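Local atomic coordinates of RagB/SusD domain protein (Flavobacterium johnsoniae, PDB entry 5J90), a protein that binds chitin as a SusD-like protein and probably helps to capture chitin chains at the outer membrane for uptake and use by the bacterium. Residues A[47-50]-A[51-54]; A[92-95]-A[96-100]; A[355-358]-A[359-363]. All blocks are in the same frame, centred on the assembly; numbering follows the deposited sequence.

How the interactions relate
All three contacts are local, each made within a single helix. Interaction 1 is the most deeply buried and spans nearly all of the short helix 46-54; interactions 2 and 3 are partly buried, in helices 83-108 and 353-368. Interactions 1 and 2 touch, Val48 CG2 lying 3.6 Å from Tyr92 OH, whereas interaction 3 sits across the chain's centre, about 32 Å from interaction 1 and about 35 Å from interaction 2, centre to centre. Their chemistry differs too. Interactions 1 and 2 both contain widened turns in which one carbonyl takes two amide donors, and interaction 2 adds an asparagine bonded to the backbone. Interaction 3 is regular alpha-helix with a methyl group over a tyrosine face.

Interaction 1 (A[47-50]-A[51-54]); sequences WVYQ and LQQG
Tyr49 and Gln53 carry the main side-chain contact. CG of Tyr49 stands anti to the backbone N (chi1 177°), which lays the ring along the next turn, where CE1 meets Gln53 CB at 3.7 Å. Ring and amide planes are inclined by 45°, and the hydroxyl passes beside the Gln53 amide without bonding to it. Both polar ends converge instead on Asp58, and Gln53 also bonds to Glu431 and Arg129, so this buried amide is fully engaged. At the other end, Leu51 CD1 reaches the edge of the Trp47 indole, 4.1 Å from CE3.

Among backbone bonds, Gln52 N donates to Val48 O at 2.8 Å. Tyr49 O then accepts two amides, Gln53 N at 2.9 Å and Gly54 N at 3.0 Å, the second being the i to i+5 bond of a wider, pi-type turn. Gly54 N also lies near the Tyr49 ring, 3.8 Å from CE2.

Helix 46-54 lies between two others of the SusD-like fold: Leu51 packs on Trp85 and Phe88 of helix 83-108, while Tyr49 and Gln50 rest on Ile258 of helix 255-261.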
ATOM      1  N   TRP A  47     -33.503  -4.258  10.446  1.00 13.90           N
ATOM      2  CA  TRP A  47     -33.134  -3.078   9.680  1.00 12.29           C
ATOM      3  C   TRP A  47     -31.728  -2.604  10.025  1.00 10.85           C
ATOM      4  O   TRP A  47     -31.054  -2.005   9.189  1.00 13.41           O
ATOM      5  CB  TRP A  47     -34.177  -1.944   9.812  1.00 12.47           C
ATOM      6  CG  TRP A  47     -34.318  -1.321  11.176  1.00 14.23           C
ATOM      7  CD1 TRP A  47     -35.234  -1.644  12.142  1.00 18.00           C
ATOM      8  CD2 TRP A  47     -33.546  -0.241  11.705  1.00 15.26           C
ATOM      9  NE1 TRP A  47     -35.057  -0.842  13.244  1.00 18.43           N
ATOM     10  CE2 TRP A  47     -34.033   0.029  13.002  1.00 17.09           C
ATOM     11  CE3 TRP A  47     -32.485   0.524  11.210  1.00 19.08           C
ATOM     12  CZ2 TRP A  47     -33.493   1.034  13.810  1.00 23.94           C
ATOM     13  CZ3 TRP A  47     -31.944   1.517  12.016  1.00 23.69           C
ATOM     14  CH2 TRP A  47     -32.454   1.765  13.299  1.00 25.46           C
ATOM     15  N   VAL A  48     -31.278  -2.877  11.249  1.00 12.47           N
ATOM     16  CA  VAL A  48     -29.905  -2.537  11.611  1.00 11.40           C
ATOM     17  C   VAL A  48     -28.911  -3.467  10.909  1.00 11.80           C
ATOM     18  O   VAL A  48     -27.907  -2.990  10.383  1.00 11.46           O
ATOM     19  CB  VAL A  48     -29.664  -2.503  13.134  1.00 11.51           C
ATOM     20  CG1 VAL A  48     -28.187  -2.272  13.430  1.00 12.64           C
ATOM     21  CG2 VAL A  48     -30.507  -1.393  13.782  1.00 16.59           C
ATOM     22  N   TYR A  49     -29.171  -4.777  10.876  1.00 11.11           N
ATOM     23  CA  TYR A  49     -28.293  -5.665  10.107  1.00 10.16           C
ATOM     24  C   TYR A  49     -28.186  -5.205   8.651  1.00  9.33           C
ATOM     25  O   TYR A  49     -27.103  -5.223   8.051  1.00  9.44           O
ATOM     26  CB  TYR A  49     -28.731  -7.147  10.159  1.00  9.52           C
ATOM     27  CG  TYR A  49     -27.813  -7.959   9.269  1.00 10.20           C
ATOM     28  CD1 TYR A  49     -26.600  -8.427   9.747  1.00 10.74           C
ATOM     29  CD2 TYR A  49     -28.105  -8.161   7.927  1.00 10.73           C
ATOM     30  CE1 TYR A  49     -25.720  -9.113   8.926  1.00 10.03           C
ATOM     31  CE2 TYR A  49     -27.233  -8.839   7.098  1.00  9.12           C
ATOM     32  CZ  TYR A  49     -26.037  -9.314   7.605  1.00  9.17           C
ATOM     33  OH  TYR A  49     -25.161  -9.979   6.769  1.00 10.72           O
ATOM     34  N   GLN A  50     -29.314  -4.815   8.069  1.00  9.11           N
ATOM     35  CA  GLN A  50     -29.326  -4.389   6.685  1.00  9.67           C
ATOM     36  C   GLN A  50     -28.308  -3.267   6.458  1.00  9.87           C
ATOM     37  O   GLN A  50     -27.656  -3.230   5.418  1.00 10.46           O
ATOM     38  CB  GLN A  50     -30.735  -3.927   6.285  1.00 10.54           C
ATOM     39  CG  GLN A  50     -30.893  -3.666   4.805  1.00 12.90           C
ATOM     40  CD  GLN A  50     -32.291  -3.222   4.442  1.00 14.04           C
ATOM     41  OE1 GLN A  50     -32.959  -2.533   5.218  1.00 15.16           O
ATOM     42  NE2 GLN A  50     -32.736  -3.605   3.258  1.00 13.60           N
ATOM     43  N   LEU A  51     -28.165  -2.364   7.430  1.00  9.05           N
ATOM     44  CA  LEU A  51     -27.215  -1.251   7.304  1.00 10.02           C
ATOM     45  C   LEU A  51     -25.794  -1.623   7.755  1.00 11.17           C
ATOM     46  O   LEU A  51     -24.808  -1.140   7.197  1.00 10.59           O
ATOM     47  CB  LEU A  51     -27.717  -0.026   8.081  1.00 11.28           C
ATOM     48  CG  LEU A  51     -29.059   0.518   7.586  1.00 13.53           C
ATOM     49  CD1 LEU A  51     -29.546   1.598   8.539  1.00 17.57           C
ATOM     50  CD2 LEU A  51     -28.921   1.067   6.183  1.00 15.23           C
ATOM     51  N   GLN A  52     -25.693  -2.489   8.756  1.00  9.36           N
ATOM     52  CA  GLN A  52     -24.396  -2.898   9.278  1.00  9.54           C
ATOM     53  C   GLN A  52     -23.613  -3.725   8.274  1.00 10.89           C
ATOM     54  O   GLN A  52     -22.395  -3.564   8.159  1.00 10.57           O
ATOM     55  CB  GLN A  52     -24.572  -3.712  10.556  1.00 10.70           C
ATOM     56  CG  GLN A  52     -23.241  -4.024  11.222  1.00 10.50           C
ATOM     57  CD  GLN A  52     -23.236  -5.346  11.968  1.00 10.91           C
ATOM     58  OE1 GLN A  52     -24.118  -6.189  11.775  1.00 11.44           O
ATOM     59  NE2 GLN A  52     -22.239  -5.533  12.824  1.00 12.09           N
ATOM     60  N   GLN A  53     -24.295  -4.622   7.560  1.00  9.48           N
ATOM     61  CA  GLN A  53     -23.605  -5.501   6.628  1.00  9.75           C
ATOM     62  C   GLN A  53     -24.377  -5.751   5.330  1.00  8.95           C
ATOM     63  O   GLN A  53     -23.781  -5.943   4.272  1.00  9.36           O
ATOM     64  CB  GLN A  53     -23.244  -6.825   7.315  1.00 10.25           C
ATOM     65  CG  GLN A  53     -22.414  -7.732   6.422  1.00  9.81           C
ATOM     66  CD  GLN A  53     -21.824  -8.956   7.127  1.00  9.88           C
ATOM     67  OE1 GLN A  53     -21.443  -8.927   8.306  1.00 10.99           O
ATOM     68  NE2 GLN A  53     -21.742 -10.043   6.387  1.00  9.28           N
ATOM     69  N   GLY A  54     -25.708  -5.743   5.401  1.00  8.90           N
ATOM     70  CA  GLY A  54     -26.524  -6.135   4.263  1.00  9.69           C
ATOM     71  C   GLY A  54     -26.363  -5.294   3.012  1.00  8.47           C
ATOM     72  O   GLY A  54     -26.513  -5.792   1.890  1.00 11.09           O
TER

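Interaction 2 (A[92-95]-A[96-100]); sequences YGYK and NVMFN. With EDO (1,2-ethanediol), chain C.
The backbone here departs from a plain alpha-helix: Gly93 O accepts both Val97 N, at 2.9 Å, and Met98 N, at 3.1 Å, and Tyr94 O receives Phe99 N rather than the amide of Met98. The i to i+5 bonds from Met98 and Phe99 widen the helix into pi-type turns, and Met98 N lies in the plane of the Gly93 carbonyl whereas Val97 N is tilted away from it.

Tyr92 O is held twice, by a single residue. Asn96 gives it the backbone N at 3.1 Å and the side-chain ND2 at 3.2 Å, the latter on a lone pair in the carbonyl plane, though the bond is bent and tilted from the Asn96 amide plane. With CG beside its own backbone N (chi1 -66°), Asn96 folds its amide back toward the preceding turn, where ND2 also comes near CD2 of the Tyr92 ring; the two side chains run side by side. A similar asparagine link follows one turn on: Asn100 ND2 donates to Asn96 O at 2.8 Å with an N-H...O angle of 178°.

This is the long helix 83-108 of the SusD-like fold; one buried face packs against helix 113-134, while Val97 and Asn100 meet helix 33-37. Tyr94 and Met98 lie side by side on the former face, with Met98 CB 3.7 Å from Tyr94 CD2, and both touch Met127. The phenol of Tyr94 bonds to the carbonyl of Ile138. The Tyr92 ring ends beside helix 46-54, and Tyr92 OH shares a short hydrogen bond of 2.5 Å with O1 of 1,2-ethanediol, probably from the crystallisation liquor.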
ATOM      1  N   TYR A  92     -22.834   0.522  16.241  1.00 10.38           N
ATOM      2  CA  TYR A  92     -23.280  -0.715  16.880  1.00 10.50           C
ATOM      3  C   TYR A  92     -22.127  -1.599  17.352  1.00 10.36           C
ATOM      4  O   TYR A  92     -22.196  -2.197  18.424  1.00 11.46           O
ATOM      5  CB  TYR A  92     -24.259  -1.490  15.989  1.00 11.43           C
ATOM      6  CG  TYR A  92     -25.683  -1.023  16.184  1.00 11.64           C
ATOM      7  CD1 TYR A  92     -26.124   0.169  15.622  1.00 13.25           C
ATOM      8  CD2 TYR A  92     -26.575  -1.754  16.957  1.00 12.03           C
ATOM      9  CE1 TYR A  92     -27.417   0.617  15.812  1.00 13.15           C
ATOM     10  CE2 TYR A  92     -27.875  -1.308  17.156  1.00 13.32           C
ATOM     11  CZ  TYR A  92     -28.280  -0.124  16.582  1.00 13.12           C
ATOM     12  OH  TYR A  92     -29.575   0.328  16.769  1.00 16.27           O
ATOM     13  N   GLY A  93     -21.049  -1.654  16.573  1.00  9.54           N
ATOM     14  CA  GLY A  93     -19.882  -2.430  16.953  1.00 10.34           C
ATOM     15  C   GLY A  93     -19.221  -1.921  18.221  1.00  8.86           C
ATOM     16  O   GLY A  93     -18.884  -2.686  19.118  1.00  9.96           O
ATOM     17  N   TYR A  94     -19.017  -0.611  18.298  1.00  9.03           N
ATOM     18  CA  TYR A  94     -18.364  -0.062  19.476  1.00  9.55           C
ATOM     19  C   TYR A  94     -19.248  -0.112  20.723  1.00  9.35           C
ATOM     20  O   TYR A  94     -18.763  -0.387  21.821  1.00 11.16           O
ATOM     21  CB  TYR A  94     -17.839   1.359  19.211  1.00 10.57           C
ATOM     22  CG  TYR A  94     -16.470   1.315  18.572  1.00  9.79           C
ATOM     23  CD1 TYR A  94     -16.327   1.364  17.191  1.00  9.33           C
ATOM     24  CD2 TYR A  94     -15.331   1.173  19.351  1.00  9.51           C
ATOM     25  CE1 TYR A  94     -15.070   1.291  16.601  1.00  8.42           C
ATOM     26  CE2 TYR A  94     -14.062   1.092  18.771  1.00  8.80           C
ATOM     27  CZ  TYR A  94     -13.954   1.159  17.394  1.00  8.93           C
ATOM     28  OH  TYR A  94     -12.710   1.080  16.802  1.00  9.80           O
ATOM     29  N   LYS A  95     -20.544   0.127  20.547  1.00  9.97           N
ATOM     30  CA  LYS A  95     -21.446   0.153  21.689  1.00 13.74           C
ATOM     31  C   LYS A  95     -21.622  -1.231  22.310  1.00 11.92           C
ATOM     32  O   LYS A  95     -21.744  -1.364  23.529  1.00 14.32           O
ATOM     33  CB  LYS A  95     -22.805   0.711  21.264  1.00 14.16           C
ATOM     34  CG  LYS A  95     -23.841   0.783  22.378  1.00 26.97           C
ATOM     35  CD  LYS A  95     -23.630   2.011  23.244  1.00 32.69           C
ATOM     36  CE  LYS A  95     -24.646   2.070  24.376  1.00 34.66           C
ATOM     37  NZ  LYS A  95     -24.472   3.299  25.197  1.00 39.49           N
ATOM     38  N   ASN A  96     -21.610  -2.263  21.472  1.00 11.37           N
ATOM     39  CA  ASN A  96     -21.973  -3.605  21.930  1.00 12.14           C
ATOM     40  C   ASN A  96     -20.838  -4.599  21.998  1.00 15.59           C
ATOM     41  O   ASN A  96     -20.782  -5.410  22.915  1.00 17.35           O
ATOM     42  CB  ASN A  96     -23.089  -4.169  21.066  1.00 12.83           C
ATOM     43  CG  ASN A  96     -24.366  -3.401  21.228  1.00 17.77           C
ATOM     44  OD1 ASN A  96     -24.960  -3.400  22.305  1.00 18.01           O
ATOM     45  ND2 ASN A  96     -24.786  -2.717  20.175  1.00 17.78           N
ATOM     46  N   VAL A  97     -19.943  -4.571  21.022  1.00 11.26           N
ATOM     47  CA  VAL A  97     -18.799  -5.466  21.082  1.00 11.23           C
ATOM     48  C   VAL A  97     -17.657  -4.847  21.883  1.00 10.80           C
ATOM     49  O   VAL A  97     -17.225  -5.402  22.898  1.00 11.55           O
ATOM     50  CB  VAL A  97     -18.322  -5.878  19.674  1.00 11.83           C
ATOM     51  CG1 VAL A  97     -17.071  -6.731  19.773  1.00 13.60           C
ATOM     52  CG2 VAL A  97     -19.435  -6.629  18.956  1.00 14.17           C
ATOM     53  N   MET A  98     -17.166  -3.690  21.443  1.00 11.12           N
ATOM     54  CA  MET A  98     -15.993  -3.110  22.081  1.00 10.13           C
ATOM     55  C   MET A  98     -16.245  -2.716  23.532  1.00  9.88           C
ATOM     56  O   MET A  98     -15.420  -2.995  24.398  1.00 11.09           O
ATOM     57  CB  MET A  98     -15.439  -1.924  21.280  1.00 10.05           C
ATOM     58  CG  MET A  98     -14.071  -1.468  21.746  1.00  9.59           C
ATOM     59  SD  MET A  98     -12.800  -2.712  21.396  1.00 11.11           S
ATOM     60  CE  MET A  98     -11.347  -1.806  21.936  1.00 14.10           C
ATOM     61  N   PHE A  99     -17.375  -2.065  23.796  1.00 11.33           N
ATOM     62  CA  PHE A  99     -17.607  -1.629  25.167  1.00 12.05           C
ATOM     63  C   PHE A  99     -17.638  -2.804  26.135  1.00 11.19           C
ATOM     64  O   PHE A  99     -17.067  -2.741  27.223  1.00 11.61           O
ATOM     65  CB  PHE A  99     -18.883  -0.809  25.341  1.00 14.46           C
ATOM     66  CG  PHE A  99     -19.199  -0.558  26.781  1.00 16.45           C
ATOM     67  CD1 PHE A  99     -18.515   0.417  27.486  1.00 17.72           C
ATOM     68  CD2 PHE A  99     -20.117  -1.350  27.452  1.00 17.35           C
ATOM     69  CE1 PHE A  99     -18.766   0.625  28.828  1.00 21.04           C
ATOM     70  CE2 PHE A  99     -20.376  -1.141  28.800  1.00 16.90           C
ATOM     71  CZ  PHE A  99     -19.695  -0.159  29.485  1.00 18.21           C
ATOM     72  N   ASN A 100     -18.306  -3.881  25.742  1.00 12.75           N
ATOM     73  CA  ASN A 100     -18.383  -5.023  26.630  1.00 12.87           C
ATOM     74  C   ASN A 100     -17.067  -5.774  26.779  1.00 14.10           C
ATOM     75  O   ASN A 100     -16.772  -6.300  27.844  1.00 13.07           O
ATOM     76  CB  ASN A 100     -19.553  -5.930  26.261  1.00 12.84           C
ATOM     77  CG  ASN A 100     -20.874  -5.287  26.592  1.00 14.47           C
ATOM     78  OD1 ASN A 100     -21.190  -5.083  27.764  1.00 17.74           O
ATOM     79  ND2 ASN A 100     -21.640  -4.940  25.575  1.00 13.02           N
TER
HETATM   80  C1  EDO C 601     -30.771   2.905  15.983  1.00 29.62           C
HETATM   81  O1  EDO C 601     -30.567   2.577  17.362  1.00 35.87           O
HETATM   82  C2  EDO C 601     -30.470   4.381  15.775  1.00 28.61           C
HETATM   83  O2  EDO C 601     -29.148   4.672  16.245  1.00 33.51           O

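Interaction 3 (A[355-358]-A[359-363]); sequences ELYE and AGIKA
Ile361 lays its CD1 methyl over one face of the Tyr357 ring, 3.9 Å from the centroid and 18° off the ring normal. This is a CH-pi contact between residues i and i+4 of an alpha-helix, helix 353-368 of the helix-rich SusD-like fold. The methyl is displaced toward the hydroxyl-bearing rim, closest to CZ of Tyr357 at 3.7 Å. Two torsions bring the groups together: Tyr357 swings its ring forward along the helix, with CG anti to the backbone N, while CG1 of Ile361 sits beside its own backbone N (chi1 -60°) and turns CD1 back over the ring. Both side chains are buried and touch Gln423 of helix 413-428; Ile361 also meets Phe337 of helix 332-344. The Tyr357 hydroxyl is bonded to the carbonyl of Val405, which fastens the far end of the ring.

The backbone that carries this pair is regular. Ala359 N bonds to Glu355 O and Gly360 N to Leu356 O, both at 2.9 Å, followed by Ile361 N to Tyr357 O at 3.1 Å. Glu358 and Lys362 take their polar partners along the same helix: Glu358 OE2 accepts from Gln354 NE2, and Lys362 NZ forms a salt bridge with Asp366. Lys362 N completes the series, donating to Glu358 O at 3.1 Å with an N-H...O angle of 169°.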
ATOM      1  N   GLU A 355      -4.702 -31.860  -1.127  1.00 11.79           N
ATOM      2  CA  GLU A 355      -5.436 -32.615  -0.104  1.00 11.86           C
ATOM      3  C   GLU A 355      -6.340 -31.690   0.698  1.00 10.74           C
ATOM      4  O   GLU A 355      -7.496 -32.017   0.993  1.00 11.09           O
ATOM      5  CB  GLU A 355      -4.471 -33.309   0.865  1.00 14.68           C
ATOM      6  CG  GLU A 355      -3.675 -34.476   0.298  1.00 19.74           C
ATOM      7  CD  GLU A 355      -2.624 -34.987   1.278  1.00 24.67           C
ATOM      8  OE1 GLU A 355      -2.171 -34.212   2.157  1.00 20.81           O
ATOM      9  OE2 GLU A 355      -2.250 -36.178   1.169  1.00 28.73           O
ATOM     10  N   LEU A 356      -5.804 -30.528   1.062  1.00 10.12           N
ATOM     11  CA  LEU A 356      -6.511 -29.577   1.911  1.00  9.72           C
ATOM     12  C   LEU A 356      -7.663 -28.914   1.158  1.00  9.83           C
ATOM     13  O   LEU A 356      -8.754 -28.744   1.708  1.00  9.88           O
ATOM     14  CB  LEU A 356      -5.520 -28.544   2.451  1.00  9.39           C
ATOM     15  CG  LEU A 356      -4.546 -29.159   3.459  1.00  9.97           C
ATOM     16  CD1 LEU A 356      -3.330 -28.259   3.650  1.00 10.44           C
ATOM     17  CD2 LEU A 356      -5.232 -29.420   4.792  1.00 11.28           C
ATOM     18  N   TYR A 357      -7.435 -28.580  -0.109  1.00  9.18           N
ATOM     19  CA  TYR A 357      -8.480 -28.055  -0.990  1.00 10.26           C
ATOM     20  C   TYR A 357      -9.646 -29.028  -1.085  1.00  9.87           C
ATOM     21  O   TYR A 357     -10.807 -28.646  -0.900  1.00 11.54           O
ATOM     22  CB  TYR A 357      -7.879 -27.812  -2.371  1.00 11.25           C
ATOM     23  CG  TYR A 357      -8.820 -27.416  -3.490  1.00  9.42           C
ATOM     24  CD1 TYR A 357      -9.443 -26.161  -3.507  1.00 10.02           C
ATOM     25  CD2 TYR A 357      -9.039 -28.269  -4.572  1.00 11.42           C
ATOM     26  CE1 TYR A 357     -10.266 -25.777  -4.553  1.00 10.31           C
ATOM     27  CE2 TYR A 357      -9.866 -27.893  -5.626  1.00 10.26           C
ATOM     28  CZ  TYR A 357     -10.474 -26.637  -5.612  1.00  9.96           C
ATOM     29  OH  TYR A 357     -11.279 -26.229  -6.644  1.00 10.67           O
ATOM     30  N   GLU A 358      -9.341 -30.291  -1.363  1.00 10.75           N
ATOM     31  CA  GLU A 358     -10.405 -31.271  -1.547  1.00 11.58           C
ATOM     32  C   GLU A 358     -11.122 -31.561  -0.231  1.00 10.94           C
ATOM     33  O   GLU A 358     -12.340 -31.781  -0.216  1.00 11.52           O
ATOM     34  CB  GLU A 358      -9.853 -32.547  -2.195  1.00 13.00           C
ATOM     35  CG  GLU A 358      -9.346 -32.295  -3.609  1.00 14.00           C
ATOM     36  CD  GLU A 358      -8.940 -33.555  -4.353  1.00 14.32           C
ATOM     37  OE1 GLU A 358      -8.854 -34.638  -3.725  1.00 18.30           O
ATOM     38  OE2 GLU A 358      -8.708 -33.439  -5.573  1.00 15.84           O
ATOM     39  N   ALA A 359     -10.380 -31.541   0.871  1.00 10.84           N
ATOM     40  CA  ALA A 359     -10.982 -31.723   2.188  1.00 11.21           C
ATOM     41  C   ALA A 359     -11.909 -30.561   2.546  1.00 11.65           C
ATOM     42  O   ALA A 359     -12.940 -30.763   3.194  1.00 12.44           O
ATOM     43  CB  ALA A 359      -9.918 -31.915   3.260  1.00 12.28           C
ATOM     44  N   GLY A 360     -11.552 -29.345   2.138  1.00 10.65           N
ATOM     45  CA  GLY A 360     -12.405 -28.197   2.396  1.00 10.89           C
ATOM     46  C   GLY A 360     -13.727 -28.288   1.655  1.00 10.40           C
ATOM     47  O   GLY A 360     -14.785 -27.968   2.214  1.00 10.45           O
ATOM     48  N   ILE A 361     -13.675 -28.705   0.394  1.00 10.34           N
ATOM     49  CA  ILE A 361     -14.897 -28.877  -0.395  1.00 10.01           C
ATOM     50  C   ILE A 361     -15.803 -29.932   0.248  1.00 11.31           C
ATOM     51  O   ILE A 361     -17.002 -29.700   0.426  1.00 11.65           O
ATOM     52  CB  ILE A 361     -14.585 -29.243  -1.858  1.00 10.27           C
ATOM     53  CG1 ILE A 361     -13.746 -28.140  -2.515  1.00 10.23           C
ATOM     54  CG2 ILE A 361     -15.875 -29.463  -2.652  1.00 12.38           C
ATOM     55  CD1 ILE A 361     -13.176 -28.539  -3.867  1.00 12.78           C
ATOM     56  N   LYS A 362     -15.225 -31.072   0.619  1.00 11.88           N
ATOM     57  CA  LYS A 362     -15.990 -32.126   1.290  1.00 12.62           C
ATOM     58  C   LYS A 362     -16.618 -31.638   2.594  1.00 13.57           C
ATOM     59  O   LYS A 362     -17.784 -31.913   2.872  1.00 14.28           O
ATOM     60  CB  LYS A 362     -15.112 -33.346   1.556  1.00 15.08           C
ATOM     61  CG  LYS A 362     -15.795 -34.426   2.390  1.00 19.55           C
ATOM     62  CD  LYS A 362     -14.830 -35.554   2.744  1.00 25.52           C
ATOM     63  CE  LYS A 362     -15.321 -36.341   3.954  1.00 34.33           C
ATOM     64  NZ  LYS A 362     -16.760 -36.702   3.826  1.00 32.03           N
ATOM     65  N   ALA A 363     -15.852 -30.904   3.393  1.00 11.03           N
ATOM     66  CA  ALA A 363     -16.375 -30.364   4.645  1.00 11.74           C
ATOM     67  C   ALA A 363     -17.604 -29.491   4.397  1.00 10.84           C
ATOM     68  O   ALA A 363     -18.608 -29.596   5.118  1.00 13.08           O
ATOM     69  CB  ALA A 363     -15.300 -29.567   5.380  1.00 12.99           C
TER